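Local structure of DltD domain-containing protein (Beauveria bassiana, 7D78) at residues S89-P103 and N229-L242. The protein probably acts as an alpha/beta-hydrolase thioesterase that cyclises a polyketide chain into a medium-ring lactone. Residues are numbered along the deposited sequence; the frame is centred on the assembly and turned at random.
Sequences SIGDSDGSPKNLIDP and NFRNKIALQTYQKL
The guanidinium of Arg231 has the bent chain of Lys98 over one face, with Lys98 CD 3.6 Å from Arg231 NH2. Water 1 sits over the centre of the opposite face. Water 2 lies near the plane on the NH1/NH2 side and accepts from NH2. Ser89 O, 2.9 Å from Arg231 NH2, and Gly91 O are also near the plane. A bend at Arg231 chi3 (-68°) brings the NE/NH2 edge to Asn99 OD1, 2.7 Å from Arg231 NE, which takes this bond on a lone pair in its carbonyl plane. Arg231 NH2 adds a weak, bent bond to the same oxygen. The Asn99 amide is turned 71° from the guanidinium plane. A leucine in place of Arg231 would probably leave Asn99 OD1 without its two donors from this side chain. The carboxylate and amide planes of Asp92 and Asn229 are nearly perpendicular. Asn229 ND2 meets Asp92 OD1 at 2.7 Å, almost straight (170°), while Asp92 OD2 pairs with Lys64. Ala235 N donates to Asn99 O at 2.8 Å. Thr238 OG1 donates to Ala235 O and accepts from Ile101 N at 3.1 Å. Leu100 CD1 packs on the backbone of Thr238. Lys241 crosses Asp102, the N-cap of helix 103-118, at a slant, and Lys241 NZ pairs with Glu108 of the second subunit. The loop after strand 81-86 is thus joined to the segment inserted between strands 150-156 and 259-264, consistent with a lid on an alpha/beta hydrolase core.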
loop_
_atom_site.group_PDB
_atom_site.type_symbol
_atom_site.label_atom_id
_atom_site.label_comp_id
_atom_site.label_asym_id
_atom_site.label_seq_id
_atom_site.Cartn_x
_atom_site.Cartn_y
_atom_site.Cartn_z
ATOM N N SER A 89 10.698 -1.578 -12.553
ATOM C CA SER A 89 11.652 -2.632 -12.194
ATOM C C SER A 89 11.554 -3.867 -13.082
ATOM O O SER A 89 12.165 -4.897 -12.757
ATOM C CB SER A 89 11.526 -3.055 -10.718
ATOM O OG SER A 89 10.518 -4.035 -10.565
ATOM N N ILE A 90 10.829 -3.786 -14.204
ATOM C CA ILE A 90 10.594 -4.901 -15.110
ATOM C C ILE A 90 11.112 -4.535 -16.500
ATOM O O ILE A 90 10.953 -3.397 -16.948
ATOM C CB ILE A 90 9.088 -5.243 -15.168
ATOM C CG1 ILE A 90 8.605 -5.724 -13.798
ATOM C CG2 ILE A 90 8.788 -6.247 -16.281
ATOM C CD1 ILE A 90 7.095 -5.833 -13.680
ATOM N N GLY A 91 11.731 -5.503 -17.173
ATOM C CA GLY A 91 12.028 -5.339 -18.586
ATOM C C GLY A 91 12.945 -4.160 -18.819
ATOM O O GLY A 91 13.993 -4.023 -18.178
ATOM N N ASP A 92 12.537 -3.283 -19.740
ATOM C CA ASP A 92 13.359 -2.158 -20.162
ATOM C C ASP A 92 13.316 -0.984 -19.188
ATOM O O ASP A 92 14.097 -0.040 -19.350
ATOM C CB ASP A 92 12.922 -1.662 -21.559
ATOM C CG ASP A 92 13.309 -2.625 -22.693
ATOM O OD1 ASP A 92 14.214 -3.470 -22.512
ATOM O OD2 ASP A 92 12.702 -2.518 -23.783
ATOM N N SER A 93 12.425 -1.002 -18.192
ATOM C CA SER A 93 12.194 0.183 -17.379
ATOM C C SER A 93 13.131 0.253 -16.179
ATOM O O SER A 93 13.610 -0.764 -15.671
ATOM C CB SER A 93 10.745 0.228 -16.892
ATOM O OG SER A 93 9.869 0.340 -17.985
ATOM N N ASP A 94 13.381 1.480 -15.729
ATOM C CA ASP A 94 14.072 1.703 -14.465
ATOM C C ASP A 94 13.317 1.047 -13.312
ATOM O O ASP A 94 12.136 0.709 -13.413
ATOM C CB ASP A 94 14.187 3.196 -14.161
ATOM C CG ASP A 94 15.133 3.922 -15.084
ATOM O OD1 ASP A 94 15.806 3.272 -15.904
ATOM O OD2 ASP A 94 15.199 5.163 -14.966
ATOM N N GLY A 95 14.009 0.910 -12.186
ATOM C CA GLY A 95 13.365 0.492 -10.958
ATOM C C GLY A 95 14.200 -0.538 -10.229
ATOM O O GLY A 95 14.585 -1.551 -10.820
ATOM N N SER A 96 14.476 -0.297 -8.946
ATOM C CA SER A 96 15.307 -1.177 -8.131
ATOM C C SER A 96 14.693 -1.292 -6.740
ATOM O O SER A 96 14.215 -0.290 -6.194
ATOM C CB SER A 96 16.743 -0.650 -8.011
ATOM O OG SER A 96 17.262 -0.334 -9.293
ATOM N N PRO A 97 14.692 -2.494 -6.137
ATOM C CA PRO A 97 15.240 -3.732 -6.710
ATOM C C PRO A 97 14.468 -4.258 -7.927
ATOM O O PRO A 97 13.292 -3.940 -8.115
ATOM C CB PRO A 97 15.164 -4.741 -5.544
ATOM C CG PRO A 97 14.303 -4.146 -4.531
ATOM C CD PRO A 97 14.306 -2.650 -4.722
ATOM N N LYS A 98 15.162 -5.037 -8.752
ATOM C CA LYS A 98 14.594 -5.525 -10.000
ATOM C C LYS A 98 13.478 -6.528 -9.728
ATOM O O LYS A 98 13.560 -7.328 -8.794
ATOM C CB LYS A 98 15.693 -6.159 -10.855
ATOM C CG LYS A 98 16.793 -5.163 -11.249
ATOM C CD LYS A 98 16.267 -4.189 -12.267
ATOM C CE LYS A 98 17.115 -2.911 -12.321
ATOM N NZ LYS A 98 16.510 -1.953 -13.287
ATOM N N ASN A 99 12.422 -6.459 -10.542
ATOM C CA ASN A 99 11.275 -7.367 -10.456
ATOM C C ASN A 99 10.706 -7.432 -9.046
ATOM O O ASN A 99 10.333 -8.501 -8.553
ATOM C CB ASN A 99 11.642 -8.763 -10.959
ATOM C CG ASN A 99 12.298 -8.711 -12.314
ATOM O OD1 ASN A 99 13.523 -8.599 -12.415
ATOM N ND2 ASN A 99 11.482 -8.736 -13.375
ATOM N N LEU A 100 10.629 -6.274 -8.397
ATOM C CA LEU A 100 9.884 -6.116 -7.152
ATOM C C LEU A 100 8.532 -5.530 -7.544
ATOM O O LEU A 100 8.425 -4.341 -7.849
ATOM C CB LEU A 100 10.643 -5.233 -6.165
ATOM C CG LEU A 100 9.932 -4.804 -4.862
ATOM C CD1 LEU A 100 9.001 -5.861 -4.327
ATOM C CD2 LEU A 100 10.952 -4.447 -3.788
ATOM N N ILE A 101 7.493 -6.350 -7.530
ATOM C CA ILE A 101 6.203 -5.944 -8.081
ATOM C C ILE A 101 5.352 -5.357 -6.960
ATOM O O ILE A 101 4.833 -6.084 -6.109
ATOM C CB ILE A 101 5.508 -7.113 -8.780
ATOM C CG1 ILE A 101 6.260 -7.447 -10.070
ATOM C CG2 ILE A 101 4.062 -6.770 -9.094
ATOM C CD1 ILE A 101 6.053 -8.846 -10.543
ATOM N N ASP A 102 5.224 -4.028 -6.955
ATOM C CA ASP A 102 4.447 -3.287 -5.969
ATOM C C ASP A 102 3.241 -2.749 -6.720
ATOM O O ASP A 102 3.360 -1.748 -7.445
ATOM C CB ASP A 102 5.265 -2.152 -5.346
ATOM C CG ASP A 102 4.527 -1.428 -4.239
ATOM O OD1 ASP A 102 3.310 -1.632 -4.078
ATOM O OD2 ASP A 102 5.184 -0.649 -3.512
ATOM N N PRO A 103 2.074 -3.385 -6.605
ATOM C CA PRO A 103 0.929 -2.952 -7.421
ATOM C C PRO A 103 0.513 -1.530 -7.131
ATOM O O PRO A 103 0.077 -0.824 -8.050
ATOM C CB PRO A 103 -0.169 -3.954 -7.040
ATOM C CG PRO A 103 0.231 -4.405 -5.642
ATOM C CD PRO A 103 1.725 -4.469 -5.676
ATOM N N ASN A 229 15.222 -8.174 -21.864
ATOM C CA ASN A 229 15.204 -7.839 -20.449
ATOM C C ASN A 229 14.070 -8.532 -19.696
ATOM O O ASN A 229 13.847 -8.231 -18.518
ATOM C CB ASN A 229 15.140 -6.318 -20.275
ATOM C CG ASN A 229 16.479 -5.635 -20.571
ATOM O OD1 ASN A 229 17.533 -6.061 -20.082
ATOM N ND2 ASN A 229 16.439 -4.567 -21.369
ATOM N N PHE A 230 13.368 -9.470 -20.332
ATOM C CA PHE A 230 12.486 -10.358 -19.585
ATOM C C PHE A 230 13.307 -11.224 -18.631
ATOM O O PHE A 230 14.319 -11.811 -19.023
ATOM C CB PHE A 230 11.672 -11.249 -20.520
ATOM C CG PHE A 230 10.918 -12.337 -19.793
ATOM C CD1 PHE A 230 9.808 -12.024 -19.017
ATOM C CD2 PHE A 230 11.337 -13.660 -19.857
ATOM C CE1 PHE A 230 9.125 -13.011 -18.317
ATOM C CE2 PHE A 230 10.660 -14.654 -19.167
ATOM C CZ PHE A 230 9.548 -14.328 -18.396
ATOM N N ARG A 231 12.875 -11.302 -17.374
ATOM C CA ARG A 231 13.589 -12.058 -16.350
ATOM C C ARG A 231 12.566 -12.901 -15.602
ATOM O O ARG A 231 11.608 -12.358 -15.044
ATOM C CB ARG A 231 14.348 -11.118 -15.398
ATOM C CG ARG A 231 15.333 -10.179 -16.119
ATOM C CD ARG A 231 16.101 -9.265 -15.160
ATOM N NE ARG A 231 15.226 -8.270 -14.534
ATOM C CZ ARG A 231 14.979 -7.055 -15.023
ATOM N NH1 ARG A 231 15.541 -6.657 -16.163
ATOM N NH2 ARG A 231 14.151 -6.236 -14.375
ATOM N N ASN A 232 12.745 -14.221 -15.608
ATOM C CA ASN A 232 11.748 -15.116 -15.013
ATOM C C ASN A 232 12.007 -15.278 -13.511
ATOM O O ASN A 232 12.211 -16.370 -12.980
ATOM C CB ASN A 232 11.737 -16.458 -15.736
ATOM C CG ASN A 232 10.624 -17.371 -15.257
ATOM O OD1 ASN A 232 9.610 -16.915 -14.732
ATOM N ND2 ASN A 232 10.808 -18.673 -15.444
ATOM N N LYS A 233 11.999 -14.139 -12.822
ATOM C CA LYS A 233 12.245 -14.114 -11.388
ATOM C C LYS A 233 11.575 -12.879 -10.815
ATOM O O LYS A 233 11.415 -11.878 -11.514
ATOM C CB LYS A 233 13.750 -14.094 -11.066
ATOM C CG LYS A 233 14.508 -12.899 -11.677
ATOM C CD LYS A 233 16.001 -12.890 -11.288
ATOM C CE LYS A 233 16.711 -11.643 -11.847
ATOM N NZ LYS A 233 18.155 -11.555 -11.448
ATOM N N ILE A 234 11.166 -12.965 -9.538
ATOM C CA ILE A 234 10.675 -11.803 -8.806
ATOM C C ILE A 234 11.406 -11.715 -7.474
ATOM O O ILE A 234 11.913 -12.709 -6.947
ATOM C CB ILE A 234 9.148 -11.848 -8.558
ATOM C CG1 ILE A 234 8.770 -13.127 -7.776
ATOM C CG2 ILE A 234 8.387 -11.734 -9.875
ATOM C CD1 ILE A 234 7.348 -13.128 -7.218
ATOM N N ALA A 235 11.442 -10.505 -6.923
ATOM C CA ALA A 235 11.861 -10.340 -5.538
ATOM C C ALA A 235 10.807 -10.931 -4.610
ATOM O O ALA A 235 9.611 -10.660 -4.767
ATOM C CB ALA A 235 12.069 -8.861 -5.213
ATOM N N LEU A 236 11.246 -11.737 -3.637
ATOM C CA LEU A 236 10.318 -12.256 -2.634
ATOM C C LEU A 236 9.512 -11.141 -1.965
ATOM O O LEU A 236 8.337 -11.341 -1.621
ATOM C CB LEU A 236 11.085 -13.062 -1.574
ATOM C CG LEU A 236 10.232 -13.826 -0.550
ATOM C CD1 LEU A 236 9.763 -15.201 -1.112
ATOM C CD2 LEU A 236 11.011 -14.012 0.744
ATOM N N GLN A 237 10.111 -9.956 -1.788
ATOM C CA GLN A 237 9.404 -8.869 -1.109
ATOM C C GLN A 237 8.145 -8.436 -1.848
ATOM O O GLN A 237 7.315 -7.731 -1.261
ATOM C CB GLN A 237 10.328 -7.667 -0.914
ATOM C CG GLN A 237 11.392 -7.884 0.169
ATOM C CD GLN A 237 10.791 -8.270 1.526
ATOM O OE1 GLN A 237 9.745 -7.754 1.923
ATOM N NE2 GLN A 237 11.463 -9.178 2.240
ATOM N N THR A 238 7.999 -8.821 -3.121
ATOM C CA THR A 238 6.735 -8.695 -3.845
ATOM C C THR A 238 5.593 -9.176 -2.969
ATOM O O THR A 238 4.544 -8.530 -2.887
ATOM C CB THR A 238 6.764 -9.515 -5.141
ATOM O OG1 THR A 238 7.793 -9.020 -6.003
ATOM C CG2 THR A 238 5.395 -9.474 -5.863
ATOM N N TYR A 239 5.805 -10.307 -2.286
ATOM C CA TYR A 239 4.738 -10.893 -1.490
ATOM C C TYR A 239 4.363 -10.010 -0.305
ATOM O O TYR A 239 3.227 -10.072 0.173
ATOM C CB TYR A 239 5.158 -12.284 -1.027
ATOM C CG TYR A 239 5.409 -13.242 -2.175
ATOM C CD1 TYR A 239 4.678 -13.152 -3.363
ATOM C CD2 TYR A 239 6.373 -14.238 -2.070
ATOM C CE1 TYR A 239 4.913 -14.046 -4.423
ATOM C CE2 TYR A 239 6.611 -15.126 -3.105
ATOM C CZ TYR A 239 5.881 -15.037 -4.270
ATOM O OH TYR A 239 6.141 -15.940 -5.283
ATOM N N GLN A 240 5.305 -9.206 0.198
ATOM C CA GLN A 240 4.959 -8.225 1.223
ATOM C C GLN A 240 4.014 -7.164 0.663
ATOM O O GLN A 240 3.022 -6.796 1.306
ATOM C CB GLN A 240 6.230 -7.582 1.779
ATOM C CG GLN A 240 5.978 -6.476 2.808
ATOM C CD GLN A 240 5.320 -7.000 4.070
ATOM O OE1 GLN A 240 4.089 -6.940 4.232
ATOM N NE2 GLN A 240 6.128 -7.535 4.965
ATOM N N LYS A 241 4.306 -6.658 -0.538
ATOM C CA LYS A 241 3.414 -5.689 -1.169
ATOM C C LYS A 241 2.038 -6.293 -1.416
ATOM O O LYS A 241 1.016 -5.624 -1.235
ATOM C CB LYS A 241 4.027 -5.193 -2.482
ATOM C CG LYS A 241 5.479 -4.702 -2.369
ATOM C CD LYS A 241 5.613 -3.666 -1.248
ATOM C CE LYS A 241 7.064 -3.250 -1.019
ATOM N NZ LYS A 241 7.159 -2.214 0.072
ATOM N N LEU A 242 1.992 -7.559 -1.833
ATOM C CA LEU A 242 0.707 -8.204 -2.072
ATOM C C LEU A 242 -0.050 -8.447 -0.773
ATOM O O LEU A 242 -1.285 -8.495 -0.783
ATOM C CB LEU A 242 0.902 -9.527 -2.823
ATOM C CG LEU A 242 1.582 -9.413 -4.195
ATOM C CD1 LEU A 242 1.602 -10.770 -4.876
ATOM C CD2 LEU A 242 0.851 -8.383 -5.068
HETATM O O HOH W 1 12.174 -8.293 -16.416
HETATM O O HOH W 2 14.144 -3.609 -15.371
HETATM O O HOH W 3 13.422 -6.397 -23.090
#